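Local coordinates for endoglucanase (PDB 2YIK), which probably hydrolyses internal beta-1,4-glucosidic bonds in cellulose, as a family 9 glycoside hydrolase from Clostridium thermocellum, at residues Q294-H297 and Y298-E301; S323-A326 and C327-E331; A330-N333 and D334-K338; Q341-E344 and D345-K348; D360-K363 and P364-D367. One frame throughout, in Å; residues are numbered along the deposited sequence.

Interaction 1 (Q294-H297 and Y298-E301)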
loop_
_atom_site.group_PDB
_atom_site.type_symbol
_atom_site.label_atom_id
_atom_site.label_comp_id
_atom_site.label_asym_id
_atom_site.label_seq_id
_atom_site.Cartn_x
_atom_site.Cartn_y
_atom_site.Cartn_z
ATOM N N GLN A 294 9.378 18.274 -10.970
ATOM C CA GLN A 294 8.850 19.630 -11.239
ATOM C C GLN A 294 8.619 19.877 -12.755
ATOM O O GLN A 294 8.556 21.017 -13.238
ATOM C CB GLN A 294 9.646 20.772 -10.496
ATOM C CG GLN A 294 9.592 20.568 -8.962
ATOM C CD GLN A 294 10.894 20.006 -8.435
ATOM O OE1 GLN A 294 11.817 20.762 -8.092
ATOM N NE2 GLN A 294 11.009 18.674 -8.416
ATOM N N ASN A 295 8.408 18.770 -13.478
ATOM C CA ASN A 295 8.071 18.791 -14.905
ATOM C C ASN A 295 6.544 19.098 -14.966
ATOM O O ASN A 295 5.680 18.265 -14.578
ATOM C CB ASN A 295 8.347 17.414 -15.556
ATOM C CG ASN A 295 8.095 17.397 -17.087
ATOM O OD1 ASN A 295 7.330 18.220 -17.646
ATOM N ND2 ASN A 295 8.715 16.435 -17.759
ATOM N N GLU A 296 6.232 20.286 -15.468
ATOM C CA GLU A 296 4.866 20.730 -15.561
ATOM C C GLU A 296 3.908 19.779 -16.262
ATOM O O GLU A 296 2.703 19.821 -16.018
ATOM C CB GLU A 296 4.816 22.098 -16.235
ATOM C CG GLU A 296 5.403 23.235 -15.396
ATOM C CD GLU A 296 4.716 23.397 -14.039
ATOM O OE1 GLU A 296 3.482 23.197 -13.962
ATOM O OE2 GLU A 296 5.406 23.742 -13.047
ATOM N N HIS A 297 4.435 18.936 -17.139
ATOM C CA HIS A 297 3.605 17.985 -17.868
ATOM C C HIS A 297 2.821 17.074 -16.917
ATOM O O HIS A 297 1.653 16.764 -17.158
ATOM C CB HIS A 297 4.479 17.130 -18.787
ATOM C CG HIS A 297 3.750 15.985 -19.411
ATOM N ND1 HIS A 297 2.767 16.152 -20.365
ATOM C CD2 HIS A 297 3.837 14.649 -19.197
ATOM C CE1 HIS A 297 2.284 14.975 -20.710
ATOM N NE2 HIS A 297 2.916 14.045 -20.015
ATOM N N TYR A 298 3.474 16.644 -15.843
ATOM C CA TYR A 298 2.830 15.772 -14.873
ATOM C C TYR A 298 1.708 16.483 -14.144
ATOM O O TYR A 298 0.650 15.897 -13.905
ATOM C CB TYR A 298 3.857 15.238 -13.876
ATOM C CG TYR A 298 4.848 14.311 -14.528
ATOM C CD1 TYR A 298 4.415 13.163 -15.188
ATOM C CD2 TYR A 298 6.215 14.587 -14.506
ATOM C CE1 TYR A 298 5.318 12.310 -15.819
ATOM C CE2 TYR A 298 7.128 13.743 -15.127
ATOM C CZ TYR A 298 6.674 12.605 -15.782
ATOM O OH TYR A 298 7.577 11.773 -16.394
ATOM N N LEU A 299 1.928 17.745 -13.791
ATOM C CA LEU A 299 0.891 18.491 -13.099
ATOM C C LEU A 299 -0.290 18.687 -14.046
ATOM O O LEU A 299 -1.447 18.658 -13.617
ATOM C CB LEU A 299 1.415 19.847 -12.630
ATOM C CG LEU A 299 0.509 20.555 -11.614
ATOM C CD1 LEU A 299 0.385 19.713 -10.331
ATOM C CD2 LEU A 299 1.094 21.933 -11.302
ATOM N N ASP A 300 0.003 18.877 -15.335
ATOM C CA ASP A 300 -1.046 19.055 -16.337
ATOM C C ASP A 300 -1.865 17.775 -16.469
ATOM O O ASP A 300 -3.077 17.821 -16.677
ATOM C CB ASP A 300 -0.461 19.397 -17.714
ATOM C CG ASP A 300 0.076 20.816 -17.794
ATOM O OD1 ASP A 300 -0.388 21.682 -17.027
ATOM O OD2 ASP A 300 0.955 21.069 -18.647
ATOM N N GLU A 301 -1.199 16.628 -16.370
ATOM C CA GLU A 301 -1.905 15.360 -16.464
ATOM C C GLU A 301 -2.757 15.151 -15.215
ATOM O O GLU A 301 -3.872 14.638 -15.299
ATOM C CB GLU A 301 -0.919 14.202 -16.634
ATOM C CG GLU A 301 -0.341 14.093 -18.044
ATOM C CD GLU A 301 -1.420 13.943 -19.102
ATOM O OE1 GLU A 301 -2.135 12.918 -19.108
ATOM O OE2 GLU A 301 -1.564 14.864 -19.926
HETATM O O HOH W 1 9.519 13.165 -17.643
#
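Tyr-298 crosses the side chain of Asn-295 at a slant and meets that residue from root to tip. Tyr-298 CB lies 3.6 Å from Asn-295 O, the carbonyl that accepts from Tyr-298 N. Farther out, Tyr-298 CD2 comes within 3.7 Å of Asn-295 CB, and Tyr-298 CE2 passes Asn-295 ND2; amide and ring planes stand 68° apart. At the tip, Tyr-298 OH is 2.7 Å from a water, which accepts weakly from Asn-295 ND2. Phe-252 meets the tyrosine ring edge-to-face. The other end of the Asn-295 amide works on the backbone: OD1 takes the N-H of His-297 at 3.0 Å, with the donor above the amide plane. His-297 CG lies opposite its own backbone N (chi1 171°), which carries the imidazole forward to the next turn. There Glu-301 CG sits over one ring face, 4.1 Å from the His-297 ring centroid, a CH-pi contact. Glu-256 fixes the ring's rotation through NE2, and Tyr-282 and Lys-304 hold the Glu-301 carboxylate. Asp-300 N closes the first helical turn on Glu-296 O at 2.9 Å. Asn-295 is thus a classical N-cap, starting helix 296-305 just after helix 279-293 in the (alpha/alpha)6-barrel fold of family 9.

Interaction 2 (S323-A326 and C327-E331)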
loop_
_atom_site.group_PDB
_atom_site.type_symbol
_atom_site.label_atom_id
_atom_site.label_comp_id
_atom_site.label_asym_id
_atom_site.label_seq_id
_atom_site.Cartn_x
_atom_site.Cartn_y
_atom_site.Cartn_z
ATOM N N SER A 323 -8.098 10.609 -2.076
ATOM C CA SER A 323 -7.770 11.428 -0.917
ATOM C C SER A 323 -6.268 11.606 -0.766
ATOM O O SER A 323 -5.808 12.678 -0.400
ATOM C CB SER A 323 -8.384 10.850 0.370
ATOM O OG SER A 323 -8.017 9.504 0.578
ATOM N N GLY A 324 -5.505 10.558 -1.054
ATOM C CA GLY A 324 -4.059 10.668 -0.968
ATOM C C GLY A 324 -3.587 11.636 -2.042
ATOM O O GLY A 324 -2.714 12.475 -1.809
ATOM N N THR A 325 -4.181 11.517 -3.225
ATOM C CA THR A 325 -3.842 12.381 -4.349
ATOM C C THR A 325 -4.081 13.837 -3.960
ATOM O O THR A 325 -3.221 14.689 -4.165
ATOM C CB THR A 325 -4.693 12.023 -5.601
ATOM O OG1 THR A 325 -4.386 10.690 -6.023
ATOM C CG2 THR A 325 -4.404 12.974 -6.747
ATOM N N ALA A 326 -5.246 14.117 -3.384
ATOM C CA ALA A 326 -5.578 15.478 -2.978
ATOM C C ALA A 326 -4.530 16.034 -2.028
ATOM O O ALA A 326 -4.169 17.199 -2.128
ATOM C CB ALA A 326 -6.952 15.522 -2.320
ATOM N N CYS A 327 -4.044 15.199 -1.111
ATOM C CA CYS A 327 -3.024 15.626 -0.156
ATOM C C CYS A 327 -1.738 16.043 -0.868
ATOM O O CYS A 327 -1.145 17.073 -0.548
ATOM C CB CYS A 327 -2.698 14.497 0.832
ATOM S SG CYS A 327 -3.961 14.159 2.074
ATOM N N ILE A 328 -1.312 15.244 -1.839
ATOM C CA ILE A 328 -0.083 15.545 -2.550
ATOM C C ILE A 328 -0.215 16.808 -3.398
ATOM O O ILE A 328 0.691 17.643 -3.411
ATOM C CB ILE A 328 0.364 14.348 -3.421
ATOM C CG1 ILE A 328 0.455 13.093 -2.547
ATOM C CG2 ILE A 328 1.725 14.646 -4.073
ATOM C CD1 ILE A 328 1.336 13.262 -1.341
ATOM N N LEU A 329 -1.340 16.952 -4.094
ATOM C CA LEU A 329 -1.570 18.138 -4.905
ATOM C C LEU A 329 -1.594 19.373 -4.002
ATOM O O LEU A 329 -1.140 20.444 -4.390
ATOM C CB LEU A 329 -2.886 18.015 -5.684
ATOM C CG LEU A 329 -2.850 17.047 -6.875
ATOM C CD1 LEU A 329 -4.223 16.963 -7.526
ATOM C CD2 LEU A 329 -1.819 17.527 -7.889
ATOM N N ALA A 330 -2.109 19.222 -2.788
ATOM C CA ALA A 330 -2.157 20.347 -1.866
ATOM C C ALA A 330 -0.749 20.698 -1.379
ATOM O O ALA A 330 -0.413 21.876 -1.240
ATOM C CB ALA A 330 -3.062 20.026 -0.687
ATOM N N GLU A 331 0.069 19.682 -1.114
ATOM C CA GLU A 331 1.437 19.920 -0.662
ATOM C C GLU A 331 2.223 20.561 -1.803
ATOM O O GLU A 331 3.078 21.400 -1.571
ATOM C CB GLU A 331 2.100 18.608 -0.221
ATOM C CG GLU A 331 1.437 17.982 0.998
ATOM C CD GLU A 331 2.056 16.659 1.432
ATOM O OE1 GLU A 331 3.207 16.356 1.059
ATOM O OE2 GLU A 331 1.377 15.916 2.168
#
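Leu-329 N donates to Thr-325 O at 2.9 Å in a nearly straight bond (N-H...O 172°), the shortest of the four that join 323-326 to 327-331. The same carbonyl oxygen is flanked by carbon, with Leu-329 CG 3.6 Å from Thr-325 O. The two side chains run side by side in the same direction, Thr-325 CG2 reaching Leu-329 CD1 at 4.1 Å. A chi1 of -63° on Thr-325 sorts its branches: the methyl faces Leu-329, while OG1 points back along the helix and is hydrogen-bonded to Val-321 O. Gly-324 O receives Ile-328 N and is also brushed by two carbons, Cys-327 CB and Ile-328 CG1, each 3.3 Å from it. Ala-330 N donates to Ala-326 O at 3.0 Å, and Ala-330 CB rests 3.4 Å from that oxygen. Helices 279-293, 124-140 and 363-373 pack around the segment, with Ile-328 against Trp-288, Cys-327 against Trp-136, and Ala-326 against Ile-365; Ala-330 touches Trp-362. Every residue here is buried, and the bonds joining the two segments are all main-chain. These polar atoms satisfy one another along the helix, beneath side chains that pack on its neighbours.

Interaction 3 (A330-N333 and D334-K338). With CA (calcium ion), chain B.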
loop_
_atom_site.group_PDB
_atom_site.type_symbol
_atom_site.label_atom_id
_atom_site.label_comp_id
_atom_site.label_asym_id
_atom_site.label_seq_id
_atom_site.Cartn_x
_atom_site.Cartn_y
_atom_site.Cartn_z
ATOM N N ALA A 330 -2.109 19.222 -2.788
ATOM C CA ALA A 330 -2.157 20.347 -1.866
ATOM C C ALA A 330 -0.749 20.698 -1.379
ATOM O O ALA A 330 -0.413 21.876 -1.240
ATOM C CB ALA A 330 -3.062 20.026 -0.687
ATOM N N GLU A 331 0.069 19.682 -1.114
ATOM C CA GLU A 331 1.437 19.920 -0.662
ATOM C C GLU A 331 2.223 20.561 -1.803
ATOM O O GLU A 331 3.078 21.400 -1.571
ATOM C CB GLU A 331 2.100 18.608 -0.221
ATOM C CG GLU A 331 1.437 17.982 0.998
ATOM C CD GLU A 331 2.056 16.659 1.432
ATOM O OE1 GLU A 331 3.207 16.356 1.059
ATOM O OE2 GLU A 331 1.377 15.916 2.168
ATOM N N ILE A 332 1.921 20.161 -3.033
ATOM C CA ILE A 332 2.583 20.712 -4.208
ATOM C C ILE A 332 2.237 22.198 -4.306
ATOM O O ILE A 332 3.097 23.038 -4.581
ATOM C CB ILE A 332 2.120 19.967 -5.483
ATOM C CG1 ILE A 332 2.857 18.627 -5.578
ATOM C CG2 ILE A 332 2.334 20.833 -6.725
ATOM C CD1 ILE A 332 2.306 17.697 -6.627
ATOM N N ASN A 333 0.970 22.514 -4.061
ATOM C CA ASN A 333 0.524 23.890 -4.116
ATOM C C ASN A 333 1.185 24.731 -3.032
ATOM O O ASN A 333 1.570 25.872 -3.282
ATOM C CB ASN A 333 -0.988 23.983 -3.953
ATOM C CG ASN A 333 -1.465 25.412 -3.948
ATOM O OD1 ASN A 333 -1.893 25.945 -2.922
ATOM N ND2 ASN A 333 -1.369 26.049 -5.098
ATOM N N ASP A 334 1.303 24.172 -1.831
ATOM C CA ASP A 334 1.919 24.886 -0.715
ATOM C C ASP A 334 3.388 25.166 -0.991
ATOM O O ASP A 334 3.894 26.244 -0.690
ATOM C CB ASP A 334 1.815 24.076 0.583
ATOM C CG ASP A 334 0.408 24.069 1.171
ATOM O OD1 ASP A 334 -0.429 24.904 0.766
ATOM O OD2 ASP A 334 0.150 23.228 2.062
ATOM N N LEU A 335 4.054 24.178 -1.571
ATOM C CA LEU A 335 5.472 24.238 -1.895
ATOM C C LEU A 335 5.854 25.217 -3.008
ATOM O O LEU A 335 6.815 25.983 -2.881
ATOM C CB LEU A 335 5.930 22.839 -2.316
ATOM C CG LEU A 335 7.045 22.059 -1.622
ATOM C CD1 LEU A 335 7.119 22.376 -0.142
ATOM C CD2 LEU A 335 6.777 20.576 -1.860
ATOM N N TYR A 336 5.082 25.187 -4.088
ATOM C CA TYR A 336 5.369 25.977 -5.270
ATOM C C TYR A 336 4.409 27.070 -5.718
ATOM O O TYR A 336 4.746 27.839 -6.610
ATOM C CB TYR A 336 5.579 25.007 -6.432
ATOM C CG TYR A 336 6.635 23.971 -6.142
ATOM C CD1 TYR A 336 7.974 24.338 -6.035
ATOM C CD2 TYR A 336 6.299 22.630 -5.942
ATOM C CE1 TYR A 336 8.959 23.403 -5.735
ATOM C CE2 TYR A 336 7.283 21.678 -5.642
ATOM C CZ TYR A 336 8.615 22.076 -5.544
ATOM O OH TYR A 336 9.606 21.152 -5.274
ATOM N N ASP A 337 3.227 27.157 -5.125
ATOM C CA ASP A 337 2.270 28.168 -5.556
ATOM C C ASP A 337 1.424 28.693 -4.388
ATOM O O ASP A 337 0.296 29.106 -4.565
ATOM C CB ASP A 337 1.380 27.550 -6.640
ATOM C CG ASP A 337 0.590 28.580 -7.422
ATOM O OD1 ASP A 337 1.183 29.576 -7.889
ATOM O OD2 ASP A 337 -0.629 28.377 -7.590
ATOM N N LYS A 338 1.999 28.699 -3.196
ATOM C CA LYS A 338 1.308 29.142 -1.983
ATOM C C LYS A 338 0.610 30.502 -2.046
ATOM O O LYS A 338 -0.566 30.618 -1.692
ATOM C CB LYS A 338 2.307 29.136 -0.817
ATOM C CG LYS A 338 1.769 29.620 0.528
ATOM C CD LYS A 338 0.997 28.536 1.258
ATOM C CE LYS A 338 1.210 28.666 2.770
ATOM N NZ LYS A 338 0.554 27.556 3.531
HETATM CA CA CA B . -1.950 28.505 -5.319
HETATM O O HOH W 2 -2.516 23.887 -0.927
HETATM O O HOH W 3 -2.490 28.973 -2.783
#
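A calcium site closes the C-terminal end of helix 322-336, and Asn-333 and Asp-337, one turn apart, sit side by side on it. Asp-337 binds the ion twice, through its backbone O at 2.4 Å and through OD2 at 2.6 Å. Its CG lies opposite the backbone N (chi1 -165°), which swings the carboxylate round to the metal beside the carbonyl. The Asn-333 amide completes this side, set 80° to the Asp-337 carboxylate plane. As modelled, ND2 is the atom 2.5 Å from the calcium; an oxygen would be expected there, so the orientation of the amide is doubtful. Ser-340, Glu-344 and a water fill out the site; the water lies 2.6 Å from the calcium ion and donates to Lys-338 O. The backbone ties the two ligands together, with Asp-337 N donating to Asn-333 O at 2.8 Å in the last turn of the helix. Asp-334 projects from another face, its OD2 bonded to Trp-362 NE1. A water lies 2.9 Å from both Asp-334 OD1 and Ala-330 O and can bridge them, though it has more acceptors near than protons. Lys-338 makes a long salt bridge back to Asp-334, NZ to OD1 4.0 Å. Helix 342-350 lies against the site: Phe-343 N donates to Asp-337 OD2, and its ring packs on Ile-332. Ile-332 touches Tyr-290 and Leu-291 of helix 279-293, while Glu-331 reaches helix 124-140.

Interaction 4 (Q341-E344 and D345-K348). With CA (calcium ion), chain B.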
loop_
_atom_site.group_PDB
_atom_site.type_symbol
_atom_site.label_atom_id
_atom_site.label_comp_id
_atom_site.label_asym_id
_atom_site.label_seq_id
_atom_site.Cartn_x
_atom_site.Cartn_y
_atom_site.Cartn_z
ATOM N N GLN A 341 -2.813 32.272 -7.387
ATOM C CA GLN A 341 -3.879 31.376 -7.846
ATOM C C GLN A 341 -3.558 30.620 -9.138
ATOM O O GLN A 341 -4.447 30.016 -9.743
ATOM C CB GLN A 341 -5.176 32.165 -8.047
ATOM C CG GLN A 341 -5.898 32.563 -6.771
ATOM C CD GLN A 341 -6.389 31.361 -5.981
ATOM O OE1 GLN A 341 -5.827 31.014 -4.949
ATOM N NE2 GLN A 341 -7.437 30.715 -6.473
ATOM N N ASN A 342 -2.293 30.640 -9.553
ATOM C CA ASN A 342 -1.892 29.966 -10.784
ATOM C C ASN A 342 -2.293 28.503 -10.902
ATOM O O ASN A 342 -2.917 28.120 -11.888
ATOM C CB ASN A 342 -0.381 30.098 -11.007
ATOM C CG ASN A 342 0.003 31.466 -11.533
ATOM O OD1 ASN A 342 0.646 32.254 -10.837
ATOM N ND2 ASN A 342 -0.410 31.764 -12.764
ATOM N N PHE A 343 -1.933 27.686 -9.914
ATOM C CA PHE A 343 -2.274 26.264 -9.957
ATOM C C PHE A 343 -3.789 26.063 -9.924
ATOM O O PHE A 343 -4.327 25.233 -10.654
ATOM C CB PHE A 343 -1.622 25.514 -8.784
ATOM C CG PHE A 343 -0.131 25.284 -8.937
ATOM C CD1 PHE A 343 0.613 25.969 -9.900
ATOM C CD2 PHE A 343 0.533 24.402 -8.082
ATOM C CE1 PHE A 343 2.001 25.780 -10.004
ATOM C CE2 PHE A 343 1.916 24.205 -8.176
ATOM C CZ PHE A 343 2.652 24.895 -9.138
ATOM N N GLU A 344 -4.477 26.825 -9.080
ATOM C CA GLU A 344 -5.927 26.709 -8.981
ATOM C C GLU A 344 -6.601 27.047 -10.309
ATOM O O GLU A 344 -7.492 26.328 -10.767
ATOM C CB GLU A 344 -6.487 27.630 -7.888
ATOM C CG GLU A 344 -6.140 27.223 -6.468
ATOM C CD GLU A 344 -4.755 27.657 -6.075
ATOM O OE1 GLU A 344 -4.017 28.155 -6.958
ATOM O OE2 GLU A 344 -4.401 27.496 -4.892
ATOM N N ASP A 345 -6.179 28.146 -10.924
ATOM C CA ASP A 345 -6.765 28.555 -12.188
ATOM C C ASP A 345 -6.405 27.611 -13.325
ATOM O O ASP A 345 -7.201 27.419 -14.242
ATOM C CB ASP A 345 -6.363 29.994 -12.519
ATOM C CG ASP A 345 -6.978 30.992 -11.562
ATOM O OD1 ASP A 345 -7.964 30.623 -10.880
ATOM O OD2 ASP A 345 -6.490 32.144 -11.494
ATOM N N ARG A 346 -5.213 27.025 -13.267
ATOM C CA ARG A 346 -4.792 26.066 -14.287
ATOM C C ARG A 346 -5.658 24.816 -14.138
ATOM O O ARG A 346 -6.101 24.221 -15.128
ATOM C CB ARG A 346 -3.312 25.694 -14.115
ATOM C CG ARG A 346 -2.321 26.667 -14.773
ATOM C CD ARG A 346 -0.875 26.328 -14.397
ATOM N NE ARG A 346 -0.449 25.003 -14.857
ATOM C CZ ARG A 346 0.662 24.389 -14.452
ATOM N NH1 ARG A 346 1.464 24.978 -13.575
ATOM N NH2 ARG A 346 0.973 23.183 -14.920
ATOM N N TYR A 347 -5.906 24.417 -12.894
ATOM C CA TYR A 347 -6.733 23.242 -12.658
ATOM C C TYR A 347 -8.167 23.464 -13.155
ATOM O O TYR A 347 -8.766 22.573 -13.761
ATOM C CB TYR A 347 -6.750 22.867 -11.174
ATOM C CG TYR A 347 -7.786 21.803 -10.880
ATOM C CD1 TYR A 347 -7.738 20.563 -11.518
ATOM C CD2 TYR A 347 -8.864 22.069 -10.035
ATOM C CE1 TYR A 347 -8.743 19.616 -11.330
ATOM C CE2 TYR A 347 -9.875 21.131 -9.839
ATOM C CZ TYR A 347 -9.810 19.907 -10.493
ATOM O OH TYR A 347 -10.817 18.991 -10.316
ATOM N N LYS A 348 -8.721 24.646 -12.904
ATOM C CA LYS A 348 -10.076 24.937 -13.363
ATOM C C LYS A 348 -10.150 24.858 -14.887
ATOM O O LYS A 348 -11.092 24.286 -15.439
ATOM C CB LYS A 348 -10.519 26.319 -12.893
ATOM C CG LYS A 348 -10.751 26.408 -11.400
ATOM C CD LYS A 348 -11.142 27.817 -10.999
ATOM C CE LYS A 348 -10.205 28.362 -9.945
ATOM N NZ LYS A 348 -10.616 29.690 -9.435
HETATM CA CA CA B . -1.950 28.505 -5.319
HETATM O O HOH W 4 -8.930 31.931 -8.210
HETATM O O HOH W 3 -2.490 28.973 -2.783
#
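Glu-344, its backbone O overlaid by the Lys-348 side chain, grips the calcium ion with both carboxylate oxygens, OE1 and OE2 each 2.7 Å from the metal. Bent at chi2 (81°), its chain leads away from the rest of the contact. Asp-337, Ser-340, a water and, as modelled, Asn-333 complete the coordination. The Arg-346 guanidinium runs beside the Phe-343 ring, pointing the same way yet turned almost perpendicular to it, the planes 85° apart. Arg-346 NH1 comes obliquely to the ring, 3.7 Å from Phe-343 CE1. A bend at chi3 (63°) lifts the group there after CB and CG have passed over Asn-342 O, with Arg-346 CG 3.3 Å from that oxygen. Salt bridges from NH2 to Glu-296 and Asp-300 fix the guanidinium in place, and Leu-299 and Phe-303 of the same neighbouring helix line both residues. On another face, Asp-345 N donates to Gln-341 O at 2.8 Å in the first turn. Lys-348 bends back toward this turn: CG lies 3.3 Å from Glu-344 O, and NZ forms a salt bridge with Asp-345 OD1 at 3.2 Å, weak as a hydrogen bond. A water accepting from both joins the Gln-341 amide to the Lys-348 ammonium. NZ also reaches Gln-355 O and Glu-357 O. The arrangement is a calcium site at the loop between helices 322-336 and 342-350, completed by a bidentate glutamate.

Interaction 5 (D360-K363 and P364-D367)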
loop_
_atom_site.group_PDB
_atom_site.type_symbol
_atom_site.label_atom_id
_atom_site.label_comp_id
_atom_site.label_asym_id
_atom_site.label_seq_id
_atom_site.Cartn_x
_atom_site.Cartn_y
_atom_site.Cartn_z
ATOM N N ASP A 360 -9.549 25.253 -3.433
ATOM C CA ASP A 360 -8.540 25.310 -2.385
ATOM C C ASP A 360 -8.121 23.856 -2.276
ATOM O O ASP A 360 -8.895 23.005 -1.833
ATOM C CB ASP A 360 -9.132 25.822 -1.064
ATOM C CG ASP A 360 -8.125 25.789 0.090
ATOM O OD1 ASP A 360 -7.189 24.959 0.077
ATOM O OD2 ASP A 360 -8.279 26.589 1.037
ATOM N N PHE A 361 -6.897 23.570 -2.700
ATOM C CA PHE A 361 -6.407 22.203 -2.701
ATOM C C PHE A 361 -6.545 21.412 -1.400
ATOM O O PHE A 361 -6.733 20.203 -1.449
ATOM C CB PHE A 361 -4.973 22.176 -3.253
ATOM C CG PHE A 361 -4.907 22.432 -4.745
ATOM C CD1 PHE A 361 -5.440 21.510 -5.645
ATOM C CD2 PHE A 361 -4.374 23.621 -5.248
ATOM C CE1 PHE A 361 -5.449 21.767 -7.019
ATOM C CE2 PHE A 361 -4.378 23.888 -6.625
ATOM C CZ PHE A 361 -4.918 22.957 -7.508
ATOM N N TRP A 362 -6.484 22.074 -0.248
ATOM C CA TRP A 362 -6.651 21.367 1.026
ATOM C C TRP A 362 -8.123 21.195 1.434
ATOM O O TRP A 362 -8.440 20.357 2.281
ATOM C CB TRP A 362 -5.926 22.094 2.164
ATOM C CG TRP A 362 -4.465 21.783 2.283
ATOM C CD1 TRP A 362 -3.433 22.673 2.193
ATOM C CD2 TRP A 362 -3.866 20.501 2.538
ATOM N NE1 TRP A 362 -2.234 22.028 2.375
ATOM C CE2 TRP A 362 -2.468 20.690 2.587
ATOM C CE3 TRP A 362 -4.375 19.204 2.722
ATOM C CZ2 TRP A 362 -1.568 19.646 2.819
ATOM C CZ3 TRP A 362 -3.480 18.156 2.954
ATOM C CH2 TRP A 362 -2.091 18.387 2.997
ATOM N N LYS A 363 -9.017 21.982 0.836
ATOM C CA LYS A 363 -10.435 21.934 1.186
ATOM C C LYS A 363 -11.079 20.552 1.057
ATOM O O LYS A 363 -11.828 20.135 1.940
ATOM C CB LYS A 363 -11.219 22.978 0.371
ATOM C CG LYS A 363 -12.684 23.124 0.760
ATOM C CD LYS A 363 -12.847 23.334 2.260
ATOM C CE LYS A 363 -14.285 23.693 2.635
ATOM N NZ LYS A 363 -14.378 23.968 4.099
ATOM N N PRO A 364 -10.800 19.818 -0.033
ATOM C CA PRO A 364 -11.430 18.497 -0.128
ATOM C C PRO A 364 -11.057 17.570 1.031
ATOM O O PRO A 364 -11.862 16.739 1.458
ATOM C CB PRO A 364 -10.929 17.975 -1.470
ATOM C CG PRO A 364 -10.784 19.230 -2.276
ATOM C CD PRO A 364 -10.108 20.158 -1.288
ATOM N N ILE A 365 -9.834 17.713 1.536
ATOM C CA ILE A 365 -9.377 16.885 2.641
ATOM C C ILE A 365 -9.904 17.424 3.969
ATOM O O ILE A 365 -10.118 16.664 4.912
ATOM C CB ILE A 365 -7.825 16.788 2.647
ATOM C CG1 ILE A 365 -7.372 15.747 1.609
ATOM C CG2 ILE A 365 -7.310 16.452 4.043
ATOM C CD1 ILE A 365 -7.881 14.337 1.888
ATOM N N GLN A 366 -10.128 18.732 4.042
ATOM C CA GLN A 366 -10.668 19.305 5.266
ATOM C C GLN A 366 -12.100 18.780 5.396
ATOM O O GLN A 366 -12.569 18.483 6.497
ATOM C CB GLN A 366 -10.664 20.836 5.215
ATOM C CG GLN A 366 -11.165 21.476 6.505
ATOM C CD GLN A 366 -11.272 22.993 6.429
ATOM O OE1 GLN A 366 -11.832 23.628 7.321
ATOM N NE2 GLN A 366 -10.737 23.576 5.365
ATOM N N ASP A 367 -12.786 18.661 4.261
ATOM C CA ASP A 367 -14.154 18.145 4.237
ATOM C C ASP A 367 -14.174 16.666 4.618
ATOM O O ASP A 367 -15.061 16.211 5.337
ATOM C CB ASP A 367 -14.769 18.304 2.844
ATOM C CG ASP A 367 -15.134 19.738 2.526
ATOM O OD1 ASP A 367 -14.968 20.607 3.407
ATOM O OD2 ASP A 367 -15.594 19.998 1.396
HETATM O O HOH W 5 -14.551 21.594 5.720
#
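Asp-360 to Lys-363 form a type I beta turn, Lys-363 N donating to Asp-360 O at 2.9 Å, and the chain runs straight into helix 363-373. Pro-364 falls in the first helical turn, where lack of an N-H costs nothing; its CD lies 3.1 Å from Asp-360 O. Trp-362 O takes two donors, Gln-366 N at 2.9 Å and, weakly, Ile-365 N. The Asp-360 side chain adds an Asx turn, OD1 accepting from Trp-362 N at 3.0 Å on its anti side. Trp-362 presents an indole edge to Ile-365, CE3 to CB 4.2 Å, while NE1 bonds to Asp-334 and the rings of Tyr-406 and His-410 meet the indole edge-to-face. Lys-363 starts with CG opposite its backbone N (chi1 -174°) and bends at chi2 (51°), which brings its end over Asp-367, one turn on. Its CE comes 3.3 Å from Asp-367 OD1, and NZ makes a salt bridge to the same oxygen at 3.5 Å, with a water bridging the two groups. The Gln-366 amide crosses the end of Lys-363, its NE2 3.9 Å from Lys-363 NZ. Capping by Asp-360 holds the turn before the helix and the water-bridged ion pair spans its first turn, while Trp-362 and Ile-365 are buried.

The five contacts form one cluster of helices remote from the predicted catalytic His-451. Interactions 3 and 4 share the calcium ion and its water, and Asn-333 ND2 lies 3.4 Å from Glu-344 OE2. Interaction 1 is tied to interaction 4 by Arg-346 NH2, which lies 2.7 Å from Glu-296 OE1 and 2.9 Å from Asp-300 OD1. Interactions 2 and 3 overlap on helix 322-336, sharing Ala-330 and Glu-331. Interaction 5 packs along this helix: Trp-362 NE1 is 2.7 Å from Asp-334 OD2, and Ala-330 CB is 3.4 Å from Trp-362 CD2. Phe-361 packs on Asn-333 and Glu-344, its CD2 3.6 Å from Asn-333 CB. Leu-299 brings interaction 1 against interaction 2, its CD1 4.0 Å from Leu-329 CD2.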